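Local coordinates for L-arabinose ABC transporter, periplasmic L-arabinose-binding protein (Burkholderia thailandensis, PDB 4KZK) that binds beta-D-galactose and probably captures L-arabinose and related sugars in the periplasm for uptake by an ABC transporter, at residues V42-D47 / V122-V127; F51-R56 / L289-H294; F57-A62 / F67-I72; P278-F283 / I323-E328. One frame throughout, in Å; residues are numbered along the deposited sequence.

Contact 1 of 4, residues V42-D47 / V122-V127; sequences VVKQPD and VDDQLV. With GAL (beta-D-galactopyranose), chain B.
Three acceptors grip the ammonium nitrogen of Lys-44. Lys-44 NZ donates to Asp-124 OD2 at 2.7 Å, a salt bridge, and to the galactose O2 at 2.8 Å. A longer bond runs from Lys-44 NZ to the galactose O1, 3.2 Å. A lysine suits this place because its chain, extended beyond CG (chi2 178°), reaches from the end of strand 38-43 to the sugar and meets Asp-124 at about a right angle. The carboxylate divides its work: OD2 takes the lysine through its syn lone pair, while OD1 receives the anomeric hydroxyl, galactose O1 to Asp-124 OD1 being 2.6 Å. Lysine, carboxylate and hydroxyl thus close a cyclic network that fixes the anomeric end of the ring, and the ammonium probably helps to stabilise the buried negative charge. Asp-123 holds the exocyclic hydroxymethyl group, its OD1 accepting from galactose O6 at 2.6 Å. Dense charged hydrogen bonding of this kind is characteristic of periplasmic sugar-binding proteins; here Arg-185, Asn-239, Asn-266 and Asp-48 complete the polar shell. Both segments emerge from parallel strands, 38-43 and 118-122, which flank strand 94-98 in the sheet, while Phe-51 of helix 49-65 touches both Val-43 and Asp-123.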
# COMPACT_ATOMS: atom_id res chain seq x y z
N VAL A 42 14.91 -2.03 3.46
CA VAL A 42 14.88 -2.65 2.13
C VAL A 42 13.44 -2.63 1.66
O VAL A 42 12.57 -3.08 2.37
CB VAL A 42 15.45 -4.09 2.20
CG1 VAL A 42 15.31 -4.79 0.85
CG2 VAL A 42 16.91 -4.03 2.67
N VAL A 43 13.19 -2.07 0.47
CA VAL A 43 11.82 -1.91 -0.03
C VAL A 43 11.59 -2.52 -1.41
O VAL A 43 12.46 -2.49 -2.28
CB VAL A 43 11.41 -0.41 -0.07
CG1 VAL A 43 11.55 0.22 1.31
CG2 VAL A 43 12.19 0.38 -1.12
N LYS A 44 10.40 -3.06 -1.62
CA LYS A 44 10.11 -3.76 -2.86
C LYS A 44 10.02 -2.86 -4.09
O LYS A 44 10.29 -3.30 -5.21
CB LYS A 44 8.82 -4.59 -2.74
CG LYS A 44 7.59 -3.78 -2.40
CD LYS A 44 6.31 -4.62 -2.33
CE LYS A 44 5.11 -3.72 -2.08
NZ LYS A 44 3.78 -4.42 -2.00
N GLN A 45 9.61 -1.59 -3.90
CA GLN A 45 9.20 -0.73 -5.02
C GLN A 45 9.60 0.71 -4.78
O GLN A 45 8.78 1.53 -4.33
CB GLN A 45 7.69 -0.81 -5.27
CG GLN A 45 7.27 -2.05 -6.04
CD GLN A 45 5.77 -2.13 -6.21
OE1 GLN A 45 5.13 -1.15 -6.63
NE2 GLN A 45 5.18 -3.27 -5.88
N PRO A 46 10.84 1.06 -5.12
CA PRO A 46 11.30 2.44 -4.85
C PRO A 46 10.59 3.51 -5.68
O PRO A 46 10.72 4.68 -5.36
CB PRO A 46 12.78 2.40 -5.21
CG PRO A 46 12.85 1.34 -6.25
CD PRO A 46 11.89 0.28 -5.80
N ASP A 47 9.92 3.11 -6.75
CA ASP A 47 9.17 4.03 -7.60
C ASP A 47 7.74 4.25 -7.08
O ASP A 47 6.93 4.89 -7.76
CB ASP A 47 9.18 3.57 -9.06
CG ASP A 47 8.56 2.21 -9.27
OD1 ASP A 47 8.46 1.42 -8.29
OD2 ASP A 47 8.19 1.89 -10.43
N VAL A 122 7.84 -4.70 7.31
CA VAL A 122 6.94 -3.55 7.23
C VAL A 122 6.08 -3.74 5.98
O VAL A 122 6.56 -4.20 4.94
CB VAL A 122 7.72 -2.21 7.27
CG1 VAL A 122 8.60 -2.03 6.05
CG2 VAL A 122 6.78 -1.04 7.48
N ASP A 123 4.80 -3.37 6.13
CA ASP A 123 3.76 -3.38 5.09
C ASP A 123 3.27 -4.76 4.74
O ASP A 123 2.12 -5.06 4.97
CB ASP A 123 4.20 -2.61 3.85
CG ASP A 123 4.71 -1.24 4.20
OD1 ASP A 123 3.91 -0.47 4.80
OD2 ASP A 123 5.89 -0.94 3.96
N ASP A 124 4.16 -5.61 4.23
CA ASP A 124 3.82 -6.90 3.70
C ASP A 124 4.43 -7.96 4.59
O ASP A 124 5.65 -8.12 4.63
CB ASP A 124 4.31 -7.06 2.28
CG ASP A 124 3.73 -6.02 1.30
OD1 ASP A 124 2.92 -5.18 1.73
OD2 ASP A 124 4.10 -6.08 0.10
N GLN A 125 3.59 -8.71 5.30
CA GLN A 125 4.05 -9.64 6.32
C GLN A 125 4.64 -10.90 5.71
O GLN A 125 4.03 -11.52 4.84
CB GLN A 125 2.90 -9.98 7.29
CG GLN A 125 3.37 -10.71 8.55
CD GLN A 125 2.24 -10.93 9.55
OE1 GLN A 125 1.05 -10.93 9.18
NE2 GLN A 125 2.61 -11.11 10.80
N LEU A 126 5.81 -11.30 6.20
CA LEU A 126 6.49 -12.49 5.68
C LEU A 126 5.73 -13.75 6.12
O LEU A 126 5.17 -13.79 7.23
CB LEU A 126 7.94 -12.52 6.16
CG LEU A 126 8.85 -11.37 5.71
CD1 LEU A 126 10.21 -11.48 6.39
CD2 LEU A 126 8.99 -11.33 4.21
N VAL A 127 5.71 -14.77 5.26
CA VAL A 127 4.96 -16.01 5.53
C VAL A 127 5.77 -17.24 5.16
O VAL A 127 6.74 -17.16 4.39
CB VAL A 127 3.62 -16.09 4.76
CG1 VAL A 127 2.74 -14.90 5.10
CG2 VAL A 127 3.86 -16.20 3.25
C1 GAL B . 2.18 -2.09 0.44
C2 GAL B . 1.91 -1.29 -0.82
C3 GAL B . 2.25 0.18 -0.54
C4 GAL B . 1.50 0.66 0.70
C5 GAL B . 1.84 -0.25 1.87
C6 GAL B . 1.07 0.14 3.13
O1 GAL B . 1.74 -3.42 0.20
O2 GAL B . 2.72 -1.80 -1.85
O3 GAL B . 1.95 1.01 -1.67
O4 GAL B . 0.11 0.70 0.46
O5 GAL B . 1.44 -1.57 1.54
O6 GAL B . 1.41 -0.72 4.20

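Contact 2 of 4, residues F51-R56 / L289-H294; sequences FQDEWR and LNPRLH
Asp-53 puts its CB against the ring of Pro-291, 3.6 Å from Pro-291 CB and 3.8 Å from Pro-291 CG, so of its side chain the methylene does the touching. Its carboxylate is engaged elsewhere, with OD2 hydrogen-bonded to Ser-268. One residue on, the backbone of Glu-54 lies close to the same proline, and here the two main chains come nearest, Glu-54 CA to Pro-291 CA being 5.2 Å. The compact ring suits such a close approach, and also the first turn of helix 291-308, where a proline costs no intrahelical bond. Asn-290 is the N-cap of that helix; its OD1 accepts a weak bond from Arg-292 N. Here two helices of the periplasmic binding protein fold meet beside the sugar pocket, to which Leu-289 and His-294 belong. The extended chain of Glu-54 (chi2 -175°) carries OE2 to His-294 CB, 3.4 Å away, at the imidazole edge and near its plane. The carboxylate also lies close to that of Asp-123, so one of the two acids may carry a proton. His-294 ND1 is bonded to Asp-123 and NE2 to Thr-318, two bonds that together would hold the ring's rotation, and Trp-50 meets it edge-to-face.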
# COMPACT_ATOMS: atom_id res chain seq x y z
N PHE A 51 7.23 4.28 -0.28
CA PHE A 51 8.49 3.75 0.23
C PHE A 51 9.54 4.84 0.34
O PHE A 51 10.37 4.82 1.23
CB PHE A 51 8.95 2.55 -0.61
CG PHE A 51 8.06 1.36 -0.42
CD1 PHE A 51 8.01 0.72 0.79
CD2 PHE A 51 7.23 0.92 -1.42
CE1 PHE A 51 7.13 -0.32 0.99
CE2 PHE A 51 6.34 -0.11 -1.22
CZ PHE A 51 6.31 -0.74 -0.01
N GLN A 52 9.46 5.81 -0.55
CA GLN A 52 10.29 7.01 -0.41
C GLN A 52 9.95 7.73 0.90
O GLN A 52 10.83 8.26 1.61
CB GLN A 52 10.14 7.93 -1.63
CG GLN A 52 10.67 7.33 -2.94
CD GLN A 52 12.18 7.12 -2.98
OE1 GLN A 52 12.92 7.72 -2.20
NE2 GLN A 52 12.65 6.25 -3.88
N ASP A 53 8.67 7.76 1.26
CA ASP A 53 8.25 8.40 2.50
C ASP A 53 8.72 7.62 3.72
O ASP A 53 9.18 8.22 4.70
CB ASP A 53 6.73 8.55 2.58
CG ASP A 53 6.17 9.55 1.59
OD1 ASP A 53 6.91 10.42 1.08
OD2 ASP A 53 4.96 9.49 1.33
N GLU A 54 8.61 6.29 3.67
CA GLU A 54 9.19 5.47 4.75
C GLU A 54 10.65 5.80 4.93
O GLU A 54 11.10 5.99 6.08
CB GLU A 54 9.02 3.99 4.44
CG GLU A 54 7.61 3.49 4.67
CD GLU A 54 7.48 2.00 4.46
OE1 GLU A 54 8.40 1.39 3.91
OE2 GLU A 54 6.43 1.43 4.86
N TRP A 55 11.40 5.84 3.83
CA TRP A 55 12.84 6.14 3.87
C TRP A 55 13.16 7.51 4.47
O TRP A 55 14.13 7.63 5.23
CB TRP A 55 13.47 6.04 2.49
CG TRP A 55 13.89 4.64 2.07
CD1 TRP A 55 14.10 3.56 2.89
CD2 TRP A 55 14.25 4.21 0.75
NE1 TRP A 55 14.53 2.48 2.16
CE2 TRP A 55 14.63 2.85 0.84
CE3 TRP A 55 14.29 4.84 -0.49
CZ2 TRP A 55 15.04 2.13 -0.26
CZ3 TRP A 55 14.69 4.11 -1.59
CH2 TRP A 55 15.07 2.78 -1.47
N ARG A 56 12.37 8.52 4.13
CA ARG A 56 12.62 9.87 4.62
C ARG A 56 12.46 9.89 6.14
O ARG A 56 13.25 10.52 6.86
CB ARG A 56 11.68 10.87 3.94
CG ARG A 56 11.69 12.26 4.55
CD ARG A 56 10.95 13.26 3.68
NE ARG A 56 9.51 12.99 3.54
CZ ARG A 56 8.53 13.61 4.23
NH1 ARG A 56 8.80 14.53 5.15
NH2 ARG A 56 7.26 13.29 3.99
N LEU A 289 -2.37 7.25 4.82
CA LEU A 289 -1.62 6.50 5.81
C LEU A 289 -0.50 7.34 6.44
O LEU A 289 -0.20 8.45 5.99
CB LEU A 289 -1.01 5.26 5.15
CG LEU A 289 -1.99 4.31 4.46
CD1 LEU A 289 -1.21 3.15 3.87
CD2 LEU A 289 -3.11 3.79 5.36
N ASN A 290 0.13 6.78 7.46
CA ASN A 290 1.13 7.50 8.24
C ASN A 290 2.54 6.91 8.10
O ASN A 290 2.92 6.00 8.86
CB ASN A 290 0.73 7.57 9.71
CG ASN A 290 1.59 8.54 10.48
OD1 ASN A 290 2.65 8.95 10.00
ND2 ASN A 290 1.17 8.90 11.69
N PRO A 291 3.35 7.43 7.16
CA PRO A 291 4.66 6.81 6.95
C PRO A 291 5.66 7.12 8.05
O PRO A 291 6.75 6.54 8.10
CB PRO A 291 5.13 7.42 5.63
CG PRO A 291 4.50 8.79 5.62
CD PRO A 291 3.13 8.54 6.20
N ARG A 292 5.33 8.06 8.94
CA ARG A 292 6.15 8.23 10.14
C ARG A 292 6.10 6.98 11.01
O ARG A 292 7.14 6.56 11.56
CB ARG A 292 5.68 9.43 10.96
CG ARG A 292 6.65 9.77 12.07
CD ARG A 292 6.17 10.97 12.86
NE ARG A 292 6.05 12.17 12.04
CZ ARG A 292 7.02 13.07 11.84
NH1 ARG A 292 8.23 12.90 12.36
NH2 ARG A 292 6.76 14.14 11.08
N LEU A 293 4.93 6.38 11.14
CA LEU A 293 4.82 5.13 11.91
C LEU A 293 5.62 4.02 11.22
O LEU A 293 6.45 3.36 11.85
CB LEU A 293 3.37 4.71 12.09
CG LEU A 293 2.43 5.70 12.80
CD1 LEU A 293 1.00 5.18 12.86
CD2 LEU A 293 2.94 6.05 14.18
N HIS A 294 5.42 3.85 9.92
CA HIS A 294 6.08 2.77 9.18
C HIS A 294 7.56 2.96 8.93
O HIS A 294 8.27 2.00 8.69
CB HIS A 294 5.35 2.54 7.85
CG HIS A 294 3.98 1.96 8.01
ND1 HIS A 294 3.50 0.95 7.21
CD2 HIS A 294 2.98 2.27 8.87
CE1 HIS A 294 2.26 0.65 7.57
NE2 HIS A 294 1.93 1.43 8.59

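Contact 3 of 4, residues F57-A62 / F67-I72; sequences FAEQAA and FTLVKI
Phe-67 and Ala-62 form the tight end of this contact. The CA of Ala-62 stands over the middle of the phenyl ring, 3.5 Å from its centroid and 13° off the normal, a CH-pi contact, while Ala-62 CB lies 3.7 Å from Phe-67 CE1. With CG set between the backbone N and the carbonyl carbon (chi1 68°), the ring folds back against the last turn of segment 57-62, where Ala-61 CB also reaches CZ. Alanines suit this face, their short side chains letting the ring come down onto the helix backbone. The backbone closes the same corner: Phe-67 N donates to Ala-62 O at 3.1 Å, on a lone pair. Here helix 49-65 turns into strand 68-73, completing a right-handed beta-alpha-beta crossover begun by strand 38-43, their short segments at 157°. Leu-69 continues the apolar seam, its CD2 3.8 Å from Ala-58 CB. Toward solvent the contact loosens. Glu-59 lays its bent chain over Leu-69, and its OE2 makes a long salt bridge to Lys-71 NZ, 3.4 Å, with a weak hydrogen bond. One water donates to Glu-59 OE2 and Leu-69 O, and another accepts from Leu-69 N and donates weakly to Glu-59 OE1.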
# COMPACT_ATOMS: atom_id res chain seq x y z
N PHE A 57 11.44 9.20 6.65
CA PHE A 57 11.21 9.15 8.10
C PHE A 57 12.18 8.23 8.83
O PHE A 57 12.58 8.52 9.97
CB PHE A 57 9.75 8.83 8.40
CG PHE A 57 8.86 10.00 8.15
CD1 PHE A 57 8.95 11.10 8.98
CD2 PHE A 57 7.99 10.04 7.08
CE1 PHE A 57 8.16 12.21 8.76
CE2 PHE A 57 7.20 11.17 6.85
CZ PHE A 57 7.29 12.25 7.71
N ALA A 58 12.61 7.16 8.16
CA ALA A 58 13.68 6.31 8.69
C ALA A 58 14.98 7.12 8.81
O ALA A 58 15.72 6.92 9.76
CB ALA A 58 13.90 5.08 7.83
N GLU A 59 15.25 8.01 7.86
CA GLU A 59 16.40 8.93 7.94
C GLU A 59 16.31 9.86 9.13
O GLU A 59 17.33 10.20 9.77
CB GLU A 59 16.54 9.78 6.68
CG GLU A 59 17.10 9.05 5.48
CD GLU A 59 18.57 8.68 5.62
OE1 GLU A 59 19.25 9.10 6.61
OE2 GLU A 59 19.05 7.99 4.71
N GLN A 60 15.10 10.33 9.43
CA GLN A 60 14.89 11.18 10.61
C GLN A 60 15.21 10.40 11.89
O GLN A 60 15.85 10.92 12.82
CB GLN A 60 13.45 11.71 10.62
CG GLN A 60 13.12 12.84 11.59
CD GLN A 60 11.68 13.34 11.41
OE1 GLN A 60 10.91 13.43 12.38
NE2 GLN A 60 11.31 13.67 10.17
N ALA A 61 14.80 9.13 11.92
CA ALA A 61 15.11 8.23 13.04
C ALA A 61 16.63 8.04 13.19
O ALA A 61 17.15 8.04 14.31
CB ALA A 61 14.41 6.89 12.87
N ALA A 62 17.32 7.92 12.06
CA ALA A 62 18.78 7.73 12.04
C ALA A 62 19.49 8.93 12.66
O ALA A 62 20.36 8.78 13.53
CB ALA A 62 19.26 7.53 10.62
N PHE A 67 22.05 6.40 14.48
CA PHE A 67 22.47 5.21 13.75
C PHE A 67 22.61 5.56 12.27
O PHE A 67 22.21 6.66 11.86
CB PHE A 67 21.52 4.01 14.01
CG PHE A 67 20.14 4.18 13.44
CD1 PHE A 67 19.88 3.84 12.12
CD2 PHE A 67 19.09 4.62 14.24
CE1 PHE A 67 18.60 3.98 11.59
CE2 PHE A 67 17.81 4.77 13.71
CZ PHE A 67 17.57 4.44 12.38
N THR A 68 23.20 4.66 11.50
CA THR A 68 23.43 4.84 10.07
C THR A 68 22.38 4.02 9.32
O THR A 68 22.25 2.81 9.54
CB THR A 68 24.83 4.36 9.67
OG1 THR A 68 25.81 5.26 10.21
CG2 THR A 68 24.98 4.27 8.14
N LEU A 69 21.61 4.68 8.45
CA LEU A 69 20.61 4.00 7.64
C LEU A 69 21.21 3.61 6.30
O LEU A 69 21.89 4.40 5.65
CB LEU A 69 19.43 4.93 7.41
CG LEU A 69 18.20 4.34 6.73
CD1 LEU A 69 17.42 3.48 7.70
CD2 LEU A 69 17.34 5.47 6.17
N VAL A 70 20.96 2.37 5.89
CA VAL A 70 21.32 1.91 4.55
C VAL A 70 20.03 1.57 3.81
O VAL A 70 19.33 0.61 4.16
CB VAL A 70 22.26 0.70 4.58
CG1 VAL A 70 22.65 0.25 3.16
CG2 VAL A 70 23.50 0.99 5.42
N LYS A 71 19.74 2.37 2.78
CA LYS A 71 18.50 2.23 1.98
C LYS A 71 18.77 1.41 0.73
O LYS A 71 19.64 1.74 -0.07
CB LYS A 71 18.03 3.62 1.56
CG LYS A 71 17.63 4.53 2.70
CD LYS A 71 17.20 5.91 2.22
CE LYS A 71 18.33 6.68 1.57
NZ LYS A 71 18.00 8.12 1.44
N ILE A 72 18.03 0.31 0.56
CA ILE A 72 18.22 -0.57 -0.61
C ILE A 72 16.88 -0.95 -1.23
O ILE A 72 15.93 -1.32 -0.53
CB ILE A 72 19.02 -1.85 -0.25
CG1 ILE A 72 20.33 -1.48 0.48
CG2 ILE A 72 19.38 -2.64 -1.51
CD1 ILE A 72 21.02 -2.69 1.08
O HOH W 1 21.23 6.62 4.11
O HOH W 2 21.87 7.45 7.83

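Contact 4 of 4, residues P278-F283 / I323-E328; sequences PKPTGF and ITRANE
With CG anti to the carbonyl carbon (chi1 -72°) and the chain extended as far as NE (chi3 179°), Arg-325 reaches across to the start of strand 283-288, where its guanidinium grips one backbone oxygen end-on with two nitrogens. Arg-325 NH1 donates to Phe-283 O at 2.8 Å with an N-H...O angle of 152°, and NH2 donates to the same oxygen at 3.1 Å. The oxygen lies near the guanidinium plane, whereas both donors are tilted out of the carbonyl plane. Arginine suits this place because it can turn two N-H groups from neighbouring nitrogens onto a single acceptor. Thr-281 adds a weak bond, its OG1 3.3 Å from Arg-325 NH2. The same hydroxyl oxygen accepts from Phe-283 N, forming an ST turn, and is also hydrogen-bonded to Glu-274 of helix 269-276. In the fold, the arginine joins the start of strand 283-288 and the loop before it to its own turn, next to strand 315-324, the antiparallel neighbour in the sheet. Pro-280 sets its CB over one face of the guanidinium, offset toward the rim, 3.8 Å from Arg-325 NE; this apolar atom can rest on the cation without competing for its N-H groups. The arginine's turn is braced from within: Thr-324 OG1 accepts from Ala-326 N in a second ST turn, while Asn-327 OD1 takes Thr-324 N at 2.8 Å, almost straight.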
# COMPACT_ATOMS: atom_id res chain seq x y z
N PRO A 278 -4.94 20.63 -12.91
CA PRO A 278 -5.83 21.76 -13.09
C PRO A 278 -7.27 21.34 -13.37
O PRO A 278 -8.19 22.05 -12.95
CB PRO A 278 -5.23 22.51 -14.29
CG PRO A 278 -3.81 22.12 -14.31
CD PRO A 278 -3.73 20.74 -13.75
N LYS A 279 -7.46 20.23 -14.08
CA LYS A 279 -8.77 19.63 -14.27
C LYS A 279 -8.82 18.38 -13.41
O LYS A 279 -7.99 17.50 -13.58
CB LYS A 279 -9.00 19.24 -15.74
N PRO A 280 -9.79 18.31 -12.47
CA PRO A 280 -9.88 17.10 -11.66
C PRO A 280 -10.08 15.84 -12.51
O PRO A 280 -10.69 15.89 -13.58
CB PRO A 280 -11.09 17.37 -10.75
CG PRO A 280 -11.22 18.85 -10.71
CD PRO A 280 -10.71 19.37 -12.01
N THR A 281 -9.51 14.74 -12.04
CA THR A 281 -9.63 13.44 -12.67
C THR A 281 -10.54 12.57 -11.82
O THR A 281 -10.94 12.95 -10.69
CB THR A 281 -8.25 12.75 -12.71
OG1 THR A 281 -7.82 12.49 -11.36
CG2 THR A 281 -7.22 13.65 -13.37
N GLY A 282 -10.83 11.38 -12.33
CA GLY A 282 -11.62 10.37 -11.65
C GLY A 282 -11.00 9.82 -10.38
O GLY A 282 -11.68 9.09 -9.65
N PHE A 283 -9.73 10.14 -10.10
CA PHE A 283 -9.13 9.85 -8.82
C PHE A 283 -9.65 10.89 -7.82
O PHE A 283 -9.18 12.04 -7.78
CB PHE A 283 -7.62 9.89 -8.93
CG PHE A 283 -6.91 9.35 -7.73
CD1 PHE A 283 -6.72 10.13 -6.61
CD2 PHE A 283 -6.46 8.04 -7.72
CE1 PHE A 283 -6.06 9.63 -5.51
CE2 PHE A 283 -5.80 7.53 -6.61
CZ PHE A 283 -5.62 8.33 -5.50
N ILE A 323 -8.67 11.47 2.49
CA ILE A 323 -8.33 12.79 1.95
C ILE A 323 -8.88 12.91 0.54
O ILE A 323 -8.92 11.94 -0.21
CB ILE A 323 -6.83 13.13 2.00
CG1 ILE A 323 -5.97 12.13 1.23
CG2 ILE A 323 -6.38 13.26 3.45
CD1 ILE A 323 -4.53 12.60 1.11
N THR A 324 -9.31 14.11 0.23
CA THR A 324 -9.73 14.50 -1.09
C THR A 324 -9.03 15.83 -1.42
O THR A 324 -8.24 16.33 -0.66
CB THR A 324 -11.25 14.75 -1.10
OG1 THR A 324 -11.53 15.90 -0.30
CG2 THR A 324 -12.02 13.52 -0.59
N ARG A 325 -9.34 16.42 -2.59
CA ARG A 325 -8.79 17.71 -2.94
C ARG A 325 -9.07 18.76 -1.87
O ARG A 325 -8.27 19.66 -1.68
CB ARG A 325 -9.32 18.15 -4.30
CG ARG A 325 -8.72 17.34 -5.45
CD ARG A 325 -9.43 17.53 -6.78
NE ARG A 325 -8.79 16.73 -7.83
CZ ARG A 325 -8.94 15.42 -8.00
NH1 ARG A 325 -9.75 14.72 -7.19
NH2 ARG A 325 -8.28 14.79 -8.97
N ALA A 326 -10.20 18.64 -1.17
CA ALA A 326 -10.64 19.68 -0.23
C ALA A 326 -9.84 19.72 1.08
O ALA A 326 -9.69 20.79 1.70
CB ALA A 326 -12.11 19.48 0.08
N ASN A 327 -9.34 18.57 1.53
CA ASN A 327 -8.68 18.52 2.83
C ASN A 327 -7.27 17.94 2.85
O ASN A 327 -6.67 17.80 3.91
CB ASN A 327 -9.56 17.76 3.82
CG ASN A 327 -9.55 16.28 3.56
OD1 ASN A 327 -9.28 15.86 2.45
ND2 ASN A 327 -9.80 15.47 4.59
N GLU A 328 -6.74 17.54 1.70
CA GLU A 328 -5.44 16.84 1.71
C GLU A 328 -4.31 17.64 2.36
O GLU A 328 -3.50 17.08 3.11
CB GLU A 328 -5.04 16.39 0.30
CG GLU A 328 -4.99 17.46 -0.76
CD GLU A 328 -3.60 17.96 -1.08
OE1 GLU A 328 -2.64 17.56 -0.39
OE2 GLU A 328 -3.49 18.78 -2.05

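Contacts 1, 2 and 3 form a connected group running from the sugar pocket outward along helix 49-65. Contacts 1 and 2, centres 12 Å apart, meet at Asp-123, so that helices 49-65 and 291-308 probably help to position it. Contacts 2 and 3 share helix 49-65, with centres 11 Å apart, and contact 3 reaches contact 1 through neighbouring strands 68-73 and 38-43. In sequence, contact 3 falls between the two segments of contact 1, whose segments alternate with those of contact 2. Contact 4 lies about 28 Å from contact 1, centre to centre. Its segments alternate with those of contact 2: the chain returns to the first part of the fold after building the second, with the sugar held between them.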